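Local coordinates for protein SusD homolog (Bacteroides thetaiotaomicron VPI-5482, PDB 3FDH) that probably binds glycans at the outer membrane as a SusD/RagB-family lipoprotein, handing them to a partner transporter for uptake, at residues 323-328 with 372-377; 329-334 with 426-431; 278-283 with 384-389. All coordinates share one frame; numbering follows the deposited sequence.

Contact 1: residues 323-328 with 372-377; sequences VYAKTA and ISIAIK
I374 carries most of the apolar contact, reaching from helix 354-379 into the bend made by residues 325-328. Its two branches divide the work. CG2 lies 3.9 Å from A325 CA and 3.6 Å from T327 OG1, while CD1 at the end of the longer branch reaches A328, 3.7 Å from that residue's CA and 4.1 Å from its CB. With CG1 anti to the carbonyl carbon (chi1 -75°) and CD1 extended beyond it, the longer branch runs along the turn to its last residue. T327 and I374 meet at a slant, the hydroxyl oxygen resting against a methyl. One residue on, A375 has a methyl small enough to let the backbone close in: its CB is 3.6 Å from Y324 C and 3.9 Å from Y324 CB.

Polar contact across the gap is limited to a CA-H...O approach, A375 CA to Y324 O at 3.3 Å with 157° at the hydrogen. No conventional hydrogen bond joins the two segments. The bend is held from within by a type I turn from A325 to A328, in which A328 N donates to A325 O, with an inverse gamma turn at A325 closed by a weak K326 N to Y324 O bond. The polar ends of Y324 and K326 go to R292 and S245. Shape and van der Waals contact therefore seat this loop on the helix, its own turns and outside partners supplying the polar bonds.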
ATOM      1  N   VAL A 323       3.101   0.032 -15.084  1.00 29.53           N
ATOM      2  CA  VAL A 323       4.484  -0.423 -15.010  1.00 28.32           C
ATOM      3  C   VAL A 323       5.439   0.589 -15.677  1.00 28.48           C
ATOM      4  O   VAL A 323       6.642   0.532 -15.477  1.00 28.64           O
ATOM      5  CB  VAL A 323       4.671  -1.867 -15.582  1.00 26.05           C
ATOM      6  CG1 VAL A 323       3.711  -2.913 -14.863  1.00 26.78           C
ATOM      7  CG2 VAL A 323       4.535  -1.893 -17.125  1.00 24.79           C
ATOM      8  N   TYR A 324       4.898   1.521 -16.472  1.00 27.51           N
ATOM      9  CA  TYR A 324       5.702   2.558 -17.150  1.00 27.56           C
ATOM     10  C   TYR A 324       5.556   3.961 -16.554  1.00 27.86           C
ATOM     11  O   TYR A 324       5.975   4.969 -17.142  1.00 28.05           O
ATOM     12  CB  TYR A 324       5.405   2.565 -18.659  1.00 27.96           C
ATOM     13  CG  TYR A 324       6.170   1.464 -19.367  1.00 28.58           C
ATOM     14  CD1 TYR A 324       7.540   1.562 -19.553  1.00 29.75           C
ATOM     15  CD2 TYR A 324       5.531   0.325 -19.827  1.00 28.70           C
ATOM     16  CE1 TYR A 324       8.242   0.546 -20.171  1.00 28.83           C
ATOM     17  CE2 TYR A 324       6.229  -0.702 -20.418  1.00 26.49           C
ATOM     18  CZ  TYR A 324       7.583  -0.590 -20.579  1.00 25.44           C
ATOM     19  OH  TYR A 324       8.271  -1.608 -21.222  1.00 33.49           O
ATOM     20  N   ALA A 325       4.952   4.023 -15.370  1.00 27.71           N
ATOM     21  CA  ALA A 325       4.682   5.310 -14.663  1.00 28.28           C
ATOM     22  C   ALA A 325       5.938   5.745 -13.902  1.00 27.71           C
ATOM     23  O   ALA A 325       5.960   5.802 -12.690  1.00 29.34           O
ATOM     24  CB  ALA A 325       3.489   5.162 -13.687  1.00 28.84           C
ATOM     25  N   LYS A 326       6.942   6.136 -14.683  1.00 27.88           N
ATOM     26  CA  LYS A 326       8.290   6.363 -14.184  1.00 28.48           C
ATOM     27  C   LYS A 326       8.433   7.325 -13.011  1.00 29.70           C
ATOM     28  O   LYS A 326       9.225   7.080 -12.073  1.00 29.52           O
ATOM     29  CB  LYS A 326       9.206   6.789 -15.327  1.00 27.59           C
ATOM     30  CG  LYS A 326      10.674   6.856 -14.938  1.00 32.04           C
ATOM     31  CD  LYS A 326      11.491   7.288 -16.142  1.00 34.21           C
ATOM     32  CE  LYS A 326      12.982   7.274 -15.852  1.00 40.06           C
ATOM     33  NZ  LYS A 326      13.812   7.501 -17.089  1.00 43.99           N
ATOM     34  N   THR A 327       7.637   8.383 -13.078  1.00 30.90           N
ATOM     35  CA  THR A 327       7.691   9.451 -12.099  1.00 29.75           C
ATOM     36  C   THR A 327       6.424   9.602 -11.286  1.00 29.55           C
ATOM     37  O   THR A 327       6.251  10.584 -10.592  1.00 30.00           O
ATOM     38  CB  THR A 327       8.089  10.784 -12.750  1.00 29.44           C
ATOM     39  OG1 THR A 327       7.125  11.151 -13.732  1.00 30.09           O
ATOM     40  CG2 THR A 327       9.459  10.666 -13.419  1.00 29.92           C
ATOM     41  N   ALA A 328       5.568   8.595 -11.289  1.00 29.35           N
ATOM     42  CA  ALA A 328       4.376   8.678 -10.449  1.00 28.22           C
ATOM     43  C   ALA A 328       4.797   8.701  -8.982  1.00 27.58           C
ATOM     44  O   ALA A 328       5.707   7.949  -8.578  1.00 28.93           O
ATOM     45  CB  ALA A 328       3.420   7.481 -10.717  1.00 28.42           C
ATOM     46  N   ILE A 372      -1.372   6.936 -15.523  1.00 30.67           N
ATOM     47  CA  ILE A 372      -1.544   6.440 -16.886  1.00 28.57           C
ATOM     48  C   ILE A 372      -0.897   7.433 -17.847  1.00 30.88           C
ATOM     49  O   ILE A 372      -0.151   7.027 -18.715  1.00 33.77           O
ATOM     50  CB  ILE A 372      -3.012   6.187 -17.225  1.00 28.48           C
ATOM     51  CG1 ILE A 372      -3.477   4.990 -16.391  1.00 25.98           C
ATOM     52  CG2 ILE A 372      -3.175   5.978 -18.788  1.00 28.00           C
ATOM     53  CD1 ILE A 372      -4.977   4.766 -16.434  1.00 25.68           C
ATOM     54  N   SER A 373      -1.192   8.723 -17.682  1.00 30.54           N
ATOM     55  CA  SER A 373      -0.615   9.789 -18.519  1.00 30.57           C
ATOM     56  C   SER A 373       0.913   9.859 -18.435  1.00 28.46           C
ATOM     57  O   SER A 373       1.597  10.084 -19.425  1.00 29.92           O
ATOM     58  CB  SER A 373      -1.212  11.153 -18.182  1.00 31.44           C
ATOM     59  OG  SER A 373      -2.560  11.152 -18.603  1.00 38.79           O
ATOM     60  N   ILE A 374       1.425   9.713 -17.235  1.00 28.87           N
ATOM     61  CA  ILE A 374       2.882   9.700 -17.021  1.00 27.81           C
ATOM     62  C   ILE A 374       3.473   8.574 -17.870  1.00 28.00           C
ATOM     63  O   ILE A 374       4.512   8.717 -18.536  1.00 27.58           O
ATOM     64  CB  ILE A 374       3.241   9.527 -15.515  1.00 27.45           C
ATOM     65  CG1 ILE A 374       2.989  10.859 -14.766  1.00 26.08           C
ATOM     66  CG2 ILE A 374       4.684   9.103 -15.328  1.00 22.82           C
ATOM     67  CD1 ILE A 374       3.048  10.708 -13.216  1.00 23.18           C
ATOM     68  N   ALA A 375       2.775   7.440 -17.841  1.00 29.06           N
ATOM     69  CA  ALA A 375       3.239   6.208 -18.520  1.00 29.00           C
ATOM     70  C   ALA A 375       3.234   6.348 -20.031  1.00 28.79           C
ATOM     71  O   ALA A 375       4.170   5.920 -20.696  1.00 28.48           O
ATOM     72  CB  ALA A 375       2.441   4.989 -18.078  1.00 28.63           C
ATOM     73  N   ILE A 376       2.175   6.963 -20.544  1.00 27.37           N
ATOM     74  CA  ILE A 376       2.027   7.231 -21.976  1.00 27.14           C
ATOM     75  C   ILE A 376       3.138   8.173 -22.423  1.00 27.00           C
ATOM     76  O   ILE A 376       3.763   7.963 -23.460  1.00 28.57           O
ATOM     77  CB  ILE A 376       0.607   7.798 -22.311  1.00 25.82           C
ATOM     78  CG1 ILE A 376      -0.446   6.696 -22.097  1.00 29.51           C
ATOM     79  CG2 ILE A 376       0.556   8.357 -23.749  1.00 24.01           C
ATOM     80  CD1 ILE A 376      -1.875   7.180 -22.125  1.00 29.57           C
ATOM     81  N   LYS A 377       3.410   9.187 -21.618  1.00 27.04           N
ATOM     82  CA  LYS A 377       4.429  10.151 -21.976  1.00 28.82           C
ATOM     83  C   LYS A 377       5.775   9.417 -21.985  1.00 27.69           C
ATOM     84  O   LYS A 377       6.536   9.505 -22.924  1.00 28.36           O
ATOM     85  CB  LYS A 377       4.443  11.364 -21.024  1.00 29.36           C
ATOM     86  CG  LYS A 377       5.373  12.514 -21.446  1.00 35.48           C
ATOM     87  CD  LYS A 377       5.680  13.422 -20.259  1.00 43.84           C
ATOM     88  CE  LYS A 377       6.472  14.692 -20.623  1.00 48.11           C
ATOM     89  NZ  LYS A 377       5.600  15.819 -21.094  1.00 55.30           N
TER

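Contact 2: residues 329-334 with 426-431; sequences PTLLMS and GASGEA
L331 N donates to S428 O at 2.8 Å, in the carbonyl plane, and its side chain closes over the same serine. CG and CD1 of L331 press on the S428 side chain, CD1 3.7 Å from OG, so the hydroxyl has a methyl beside it while N367 bonds it from outside the pair. The second tight point is S334 with E430. The serine hydroxyl donates to E430 OE2 at 2.6 Å, on the syn side and 16° out of the carboxylate plane; E430, extended beyond CG, spans the gap to reach it. A water that takes the S334 N-H also lies 2.6 Å from E430 OE2.

S334 is the N-cap of helix 335-348, its OG also taking the E337 backbone N-H. Just before it, L332 and M333 face A238 together in a classic beta bulge, where the chain leaves the short antiparallel pairing of 330-331 with 238-240. H336 binds the other carboxylate oxygen, OE1, so E430 is gripped at both oxygens. With an alanine in place of E430, the S334 hydroxyl and H336 would probably lose their shared carboxylate, and a gap is likely to open beside the helix start.

Away from these points the fit is looser and filled by water. One molecule joins P329 O to S428 OG; another joins T330 OG1, which also bonds the Y243 hydroxyl, to A427 O. A third donates to L331 O and G429 O at 3.1 and 3.0 Å.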
ATOM      1  N   PRO A 329       4.098   9.491  -8.141  1.00 29.19           N
ATOM      2  CA  PRO A 329       4.506   9.465  -6.730  1.00 28.84           C
ATOM      3  C   PRO A 329       4.163   8.193  -6.008  1.00 28.97           C
ATOM      4  O   PRO A 329       3.258   7.476  -6.380  1.00 29.75           O
ATOM      5  CB  PRO A 329       3.687  10.591  -6.078  1.00 29.87           C
ATOM      6  CG  PRO A 329       2.541  10.899  -7.068  1.00 30.71           C
ATOM      7  CD  PRO A 329       3.060  10.501  -8.428  1.00 29.61           C
ATOM      8  N   THR A 330       4.909   7.956  -4.948  1.00 29.89           N
ATOM      9  CA  THR A 330       4.619   6.878  -4.041  1.00 27.84           C
ATOM     10  C   THR A 330       3.709   7.470  -2.980  1.00 28.79           C
ATOM     11  O   THR A 330       4.059   8.425  -2.287  1.00 27.62           O
ATOM     12  CB  THR A 330       5.864   6.266  -3.376  1.00 28.51           C
ATOM     13  OG1 THR A 330       6.662   5.612  -4.364  1.00 30.11           O
ATOM     14  CG2 THR A 330       5.450   5.276  -2.302  1.00 28.40           C
ATOM     15  N   LEU A 331       2.521   6.894  -2.887  1.00 28.86           N
ATOM     16  CA  LEU A 331       1.504   7.354  -1.934  1.00 29.67           C
ATOM     17  C   LEU A 331       1.591   6.523  -0.623  1.00 28.44           C
ATOM     18  O   LEU A 331       1.201   5.347  -0.559  1.00 31.92           O
ATOM     19  CB  LEU A 331       0.104   7.326  -2.585  1.00 25.58           C
ATOM     20  CG  LEU A 331      -0.048   8.168  -3.852  1.00 27.98           C
ATOM     21  CD1 LEU A 331      -1.503   8.094  -4.383  1.00 25.73           C
ATOM     22  CD2 LEU A 331       0.427   9.560  -3.610  1.00 27.66           C
ATOM     23  N   LEU A 332       2.165   7.148   0.412  1.00 26.65           N
ATOM     24  CA  LEU A 332       2.252   6.540   1.752  1.00 27.95           C
ATOM     25  C   LEU A 332       0.841   6.436   2.287  1.00 29.21           C
ATOM     26  O   LEU A 332       0.509   5.507   3.021  1.00 30.83           O
ATOM     27  CB  LEU A 332       3.170   7.272   2.701  1.00 27.70           C
ATOM     28  CG  LEU A 332       4.667   7.154   2.395  1.00 29.73           C
ATOM     29  CD1 LEU A 332       5.517   7.857   3.488  1.00 29.64           C
ATOM     30  CD2 LEU A 332       5.110   5.704   2.272  1.00 33.08           C
HETATM   31  N   MSE A 333       0.012   7.399   1.895  1.00 29.68           N
HETATM   32  CA  MSE A 333      -1.413   7.303   2.190  1.00 28.97           C
HETATM   33  C   MSE A 333      -2.136   8.315   1.364  1.00 29.30           C
HETATM   34  O   MSE A 333      -1.834   9.522   1.430  1.00 27.99           O
HETATM   35  CB  MSE A 333      -1.723   7.434   3.686  1.00 31.24           C
HETATM   36  CG  MSE A 333      -3.171   6.950   4.001  1.00 31.16           C
HETATM   37 SE   MSE A 333      -3.821   7.400   5.779  0.75 22.98          SE
HETATM   38  CE  MSE A 333      -5.686   7.010   5.426  1.00 23.61           C
ATOM     39  N   SER A 334      -3.053   7.795   0.545  1.00 29.08           N
ATOM     40  CA  SER A 334      -3.817   8.619  -0.388  1.00 28.15           C
ATOM     41  C   SER A 334      -5.090   9.228   0.155  1.00 28.99           C
ATOM     42  O   SER A 334      -5.703   8.769   1.121  1.00 29.40           O
ATOM     43  CB  SER A 334      -4.135   7.832  -1.633  1.00 28.04           C
ATOM     44  OG  SER A 334      -5.016   6.763  -1.342  1.00 26.77           O
ATOM     45  N   GLY A 426      -2.528   0.496  -9.144  1.00 28.59           N
ATOM     46  CA  GLY A 426      -1.681   1.479  -9.776  1.00 25.71           C
ATOM     47  C   GLY A 426      -0.187   1.333  -9.573  1.00 26.75           C
ATOM     48  O   GLY A 426       0.315   0.230  -9.261  1.00 27.77           O
ATOM     49  N   ALA A 427       0.493   2.457  -9.724  1.00 28.69           N
ATOM     50  CA  ALA A 427       1.958   2.591  -9.551  1.00 28.71           C
ATOM     51  C   ALA A 427       2.256   3.336  -8.263  1.00 28.99           C
ATOM     52  O   ALA A 427       3.400   3.763  -7.992  1.00 30.91           O
ATOM     53  CB  ALA A 427       2.561   3.384 -10.780  1.00 26.81           C
ATOM     54  N   SER A 428       1.214   3.512  -7.460  1.00 30.36           N
ATOM     55  CA  SER A 428       1.272   4.334  -6.231  1.00 29.61           C
ATOM     56  C   SER A 428       1.779   3.665  -4.955  1.00 29.39           C
ATOM     57  O   SER A 428       1.953   4.337  -3.926  1.00 30.78           O
ATOM     58  CB  SER A 428      -0.091   4.996  -5.946  1.00 29.61           C
ATOM     59  OG  SER A 428      -0.544   5.751  -7.061  1.00 26.95           O
ATOM     60  N   GLY A 429       1.983   2.355  -5.022  1.00 28.41           N
ATOM     61  CA  GLY A 429       2.414   1.560  -3.869  1.00 28.06           C
ATOM     62  C   GLY A 429       1.270   1.150  -2.960  1.00 28.35           C
ATOM     63  O   GLY A 429       1.485   0.866  -1.793  1.00 27.69           O
ATOM     64  N   GLU A 430       0.052   1.092  -3.494  1.00 28.77           N
ATOM     65  CA  GLU A 430      -1.160   0.798  -2.661  1.00 28.51           C
ATOM     66  C   GLU A 430      -1.590  -0.662  -2.519  1.00 30.03           C
ATOM     67  O   GLU A 430      -2.538  -0.979  -1.773  1.00 28.89           O
ATOM     68  CB  GLU A 430      -2.336   1.674  -3.117  1.00 30.29           C
ATOM     69  CG  GLU A 430      -2.082   3.150  -2.880  1.00 27.32           C
ATOM     70  CD  GLU A 430      -3.303   4.019  -3.142  1.00 26.20           C
ATOM     71  OE1 GLU A 430      -3.770   4.068  -4.306  1.00 32.23           O
ATOM     72  OE2 GLU A 430      -3.785   4.664  -2.177  1.00 32.42           O
ATOM     73  N   ALA A 431      -0.865  -1.561  -3.188  1.00 28.77           N
ATOM     74  CA  ALA A 431      -1.208  -2.989  -3.146  1.00 27.52           C
ATOM     75  C   ALA A 431      -0.953  -3.460  -1.752  1.00 28.91           C
ATOM     76  O   ALA A 431      -1.631  -4.336  -1.200  1.00 30.85           O
ATOM     77  CB  ALA A 431      -0.404  -3.806  -4.156  1.00 26.00           C
TER
HETATM   78  O   HOH W   1       1.097   7.527  -7.921  1.00 29.20           O
HETATM   79  O   HOH W   2       5.161   3.776  -5.569  1.00 24.37           O
HETATM   80  O   HOH W   3       3.208   3.034  -0.671  1.00 25.64           O
HETATM   81  O   HOH W   4      -2.920   4.904   0.229  1.00 19.86           O

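Contact 3: residues 278-283 with 384-389; sequences RANRAF and NTNSSE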
ATOM      1  N   ARG A 278     -11.084   2.716 -16.661  1.00 28.38           N
ATOM      2  CA  ARG A 278      -9.726   2.181 -16.776  1.00 28.58           C
ATOM      3  C   ARG A 278      -9.667   0.908 -17.629  1.00 30.51           C
ATOM      4  O   ARG A 278      -8.612   0.493 -18.091  1.00 30.46           O
ATOM      5  CB  ARG A 278      -9.150   1.881 -15.384  1.00 27.10           C
ATOM      6  CG  ARG A 278      -8.913   3.152 -14.562  1.00 29.91           C
ATOM      7  CD  ARG A 278      -8.666   2.795 -13.076  1.00 24.01           C
ATOM      8  NE  ARG A 278      -9.940   2.535 -12.397  1.00 23.84           N
ATOM      9  CZ  ARG A 278     -10.350   3.089 -11.254  1.00 30.48           C
ATOM     10  NH1 ARG A 278      -9.541   3.846 -10.519  1.00 28.50           N
ATOM     11  NH2 ARG A 278     -11.569   2.819 -10.813  1.00 27.62           N
ATOM     12  N   ALA A 279     -10.823   0.299 -17.836  1.00 29.75           N
ATOM     13  CA  ALA A 279     -10.931  -0.902 -18.681  1.00 29.50           C
ATOM     14  C   ALA A 279     -10.400  -0.652 -20.102  1.00 29.22           C
ATOM     15  O   ALA A 279      -9.829  -1.541 -20.741  1.00 31.06           O
ATOM     16  CB  ALA A 279     -12.394  -1.416 -18.758  1.00 27.89           C
ATOM     17  N   ASN A 280     -10.620   0.557 -20.597  1.00 28.85           N
ATOM     18  CA  ASN A 280     -10.279   0.878 -21.946  1.00 29.46           C
ATOM     19  C   ASN A 280      -9.054   1.732 -22.051  1.00 29.85           C
ATOM     20  O   ASN A 280      -8.691   2.188 -23.116  1.00 31.55           O
ATOM     21  CB  ASN A 280     -11.412   1.681 -22.547  1.00 30.84           C
ATOM     22  CG  ASN A 280     -11.353   1.707 -24.040  1.00 40.90           C
ATOM     23  OD1 ASN A 280     -10.961   0.713 -24.674  1.00 50.70           O
ATOM     24  ND2 ASN A 280     -11.720   2.836 -24.627  1.00 39.01           N
ATOM     25  N   ARG A 281      -8.388   1.915 -20.934  1.00 30.46           N
ATOM     26  CA  ARG A 281      -7.324   2.885 -20.912  1.00 30.73           C
ATOM     27  C   ARG A 281      -6.031   2.531 -20.206  1.00 28.98           C
ATOM     28  O   ARG A 281      -4.983   3.072 -20.549  1.00 29.09           O
ATOM     29  CB  ARG A 281      -7.931   4.167 -20.341  1.00 29.53           C
ATOM     30  CG  ARG A 281      -7.040   5.303 -20.363  1.00 35.30           C
ATOM     31  CD  ARG A 281      -7.788   6.597 -20.244  1.00 28.22           C
ATOM     32  NE  ARG A 281      -6.826   7.691 -20.107  1.00 33.61           N
ATOM     33  CZ  ARG A 281      -6.116   8.211 -21.104  1.00 28.27           C
ATOM     34  NH1 ARG A 281      -6.250   7.739 -22.322  1.00 26.43           N
ATOM     35  NH2 ARG A 281      -5.247   9.171 -20.870  1.00 31.12           N
ATOM     36  N   ALA A 282      -6.089   1.554 -19.290  1.00 28.65           N
ATOM     37  CA  ALA A 282      -4.960   1.221 -18.430  1.00 28.72           C
ATOM     38  C   ALA A 282      -4.181  -0.053 -18.795  1.00 27.21           C
ATOM     39  O   ALA A 282      -3.453  -0.605 -17.987  1.00 28.67           O
ATOM     40  CB  ALA A 282      -5.437   1.119 -16.981  1.00 27.60           C
ATOM     41  N   PHE A 283      -4.346  -0.496 -20.015  1.00 25.91           N
ATOM     42  CA  PHE A 283      -3.689  -1.716 -20.526  1.00 26.39           C
ATOM     43  C   PHE A 283      -2.985  -1.536 -21.844  1.00 27.15           C
ATOM     44  O   PHE A 283      -3.487  -0.896 -22.754  1.00 28.39           O
ATOM     45  CB  PHE A 283      -4.696  -2.878 -20.644  1.00 25.16           C
ATOM     46  CG  PHE A 283      -5.285  -3.293 -19.337  1.00 27.86           C
ATOM     47  CD1 PHE A 283      -4.537  -4.012 -18.428  1.00 27.76           C
ATOM     48  CD2 PHE A 283      -6.587  -2.995 -19.022  1.00 30.24           C
ATOM     49  CE1 PHE A 283      -5.070  -4.385 -17.210  1.00 30.52           C
ATOM     50  CE2 PHE A 283      -7.129  -3.374 -17.805  1.00 33.59           C
ATOM     51  CZ  PHE A 283      -6.373  -4.083 -16.901  1.00 29.26           C
ATOM     52  N   ASN A 384       1.390   2.968 -29.303  1.00 29.15           N
ATOM     53  CA  ASN A 384       0.237   3.405 -30.102  1.00 28.19           C
ATOM     54  C   ASN A 384      -0.904   3.556 -29.108  1.00 28.14           C
ATOM     55  O   ASN A 384      -1.309   2.585 -28.467  1.00 28.63           O
ATOM     56  CB  ASN A 384      -0.227   2.339 -31.100  1.00 29.19           C
ATOM     57  CG  ASN A 384       0.699   2.155 -32.280  1.00 29.92           C
ATOM     58  OD1 ASN A 384       1.290   3.110 -32.805  1.00 30.20           O
ATOM     59  ND2 ASN A 384       0.757   0.919 -32.763  1.00 37.28           N
ATOM     60  N   THR A 385      -1.408   4.760 -28.918  1.00 27.08           N
ATOM     61  CA  THR A 385      -2.530   4.940 -28.005  1.00 26.30           C
ATOM     62  C   THR A 385      -3.829   4.541 -28.710  1.00 25.50           C
ATOM     63  O   THR A 385      -3.876   4.342 -29.934  1.00 24.15           O
ATOM     64  CB  THR A 385      -2.658   6.387 -27.540  1.00 28.28           C
ATOM     65  OG1 THR A 385      -2.733   7.210 -28.702  1.00 25.16           O
ATOM     66  CG2 THR A 385      -1.473   6.834 -26.725  1.00 26.13           C
ATOM     67  N   ASN A 386      -4.884   4.365 -27.927  1.00 26.87           N
ATOM     68  CA  ASN A 386      -6.185   4.156 -28.529  1.00 27.44           C
ATOM     69  C   ASN A 386      -6.869   5.527 -28.572  1.00 28.20           C
ATOM     70  O   ASN A 386      -6.181   6.563 -28.572  1.00 28.85           O
ATOM     71  CB  ASN A 386      -7.034   3.015 -27.920  1.00 26.20           C
ATOM     72  CG  ASN A 386      -7.410   3.222 -26.482  1.00 28.79           C
ATOM     73  OD1 ASN A 386      -7.314   4.343 -25.964  1.00 26.84           O
ATOM     74  ND2 ASN A 386      -7.840   2.107 -25.796  1.00 24.23           N
ATOM     75  N   SER A 387      -8.196   5.529 -28.635  1.00 28.84           N
ATOM     76  CA  SER A 387      -8.961   6.792 -28.737  1.00 28.18           C
ATOM     77  C   SER A 387      -9.641   7.107 -27.435  1.00 29.77           C
ATOM     78  O   SER A 387     -10.517   7.947 -27.370  1.00 32.27           O
ATOM     79  CB  SER A 387     -10.012   6.772 -29.849  1.00 29.18           C
ATOM     80  OG  SER A 387      -9.428   6.765 -31.128  1.00 29.09           O
ATOM     81  N   SER A 388      -9.246   6.397 -26.391  1.00 30.74           N
ATOM     82  CA  SER A 388      -9.831   6.654 -25.078  1.00 32.07           C
ATOM     83  C   SER A 388      -9.594   8.091 -24.657  1.00 33.20           C
ATOM     84  O   SER A 388      -8.577   8.710 -24.986  1.00 33.08           O
ATOM     85  CB  SER A 388      -9.326   5.702 -24.016  1.00 31.82           C
ATOM     86  OG  SER A 388      -7.924   5.782 -23.857  1.00 31.02           O
ATOM     87  N   GLU A 389     -10.575   8.615 -23.935  1.00 33.96           N
ATOM     88  CA  GLU A 389     -10.517   9.983 -23.430  1.00 34.63           C
ATOM     89  C   GLU A 389      -9.845  10.048 -22.084  1.00 31.73           C
ATOM     90  O   GLU A 389      -9.963   9.155 -21.269  1.00 29.41           O
ATOM     91  CB  GLU A 389     -11.928  10.531 -23.260  1.00 37.09           C
ATOM     92  CG  GLU A 389     -12.768  10.571 -24.515  1.00 42.97           C
ATOM     93  CD  GLU A 389     -12.530  11.806 -25.333  1.00 53.98           C
ATOM     94  OE1 GLU A 389     -11.644  12.609 -24.959  1.00 60.73           O
ATOM     95  OE2 GLU A 389     -13.241  11.979 -26.349  1.00 64.52           O
TER
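The guanidinium of R281 has the backbone carbonyl of E389 over one face, the carbonyl carbon 4.1 Å above the plane and set toward the rim, and S388 OG at its edge. That edge contact is a hydrogen bond: NH1 donates to S388 OG at 3.0 Å, the oxygen only 3° out of the guanidinium plane. Extension from CG to NE carries the arginine alongside S388, with R281 CG 3.6 Å from the same hydroxyl oxygen. Its NE forms a salt bridge with E369 on helix 354-379, so the charged end is fixed from two directions.

The amides of N280 and N386 cross at a slant, their planes 34° apart. N386 ND2 bonds not the N280 side chain but its backbone, donating to N280 O at 2.8 Å along a nearly straight N-H line (174°) that lies in its own amide plane. S388 CB packs against the N280 amide, 3.8 Å from ND2.

N386 OD1 works within its own loop. S388 OG donates to it at 2.6 Å, on a lone pair in the carbonyl plane, whereas S388 N comes from above that plane at 2.9 Å. The serine hydroxyl thus receives from the arginine and gives to the asparagine, so that one hydroxyl links the two loops at the protein surface. The bond from the backbone N-H of S388 to the side-chain oxygen N386 OD1 defines an Asx turn, the motif that shapes residues 386-388.

How the contacts relate
Helix 354-379 is the common element: it supplies 372-377 to contact 1, and I372 and I376 on that segment pack on A282 and T385 of contact 3, whose centre is about 13 Å away. Contact 2 lies equally far from contact 1 and nearer the chain's centre, the two meeting where A427 touches A325 and A328. Contacts 2 and 3 do not touch, their centres about 21 Å apart. Along the chain the order is 278-283, 323-328, 329-334, 372-377, 384-389, 426-431, so contact 1 is nested within contact 3 and crosses contact 2. From buried core to surface, they join loops to the strand 330-331 region (contact 2), to helix 354-379 (contact 1) and to each other (contact 3).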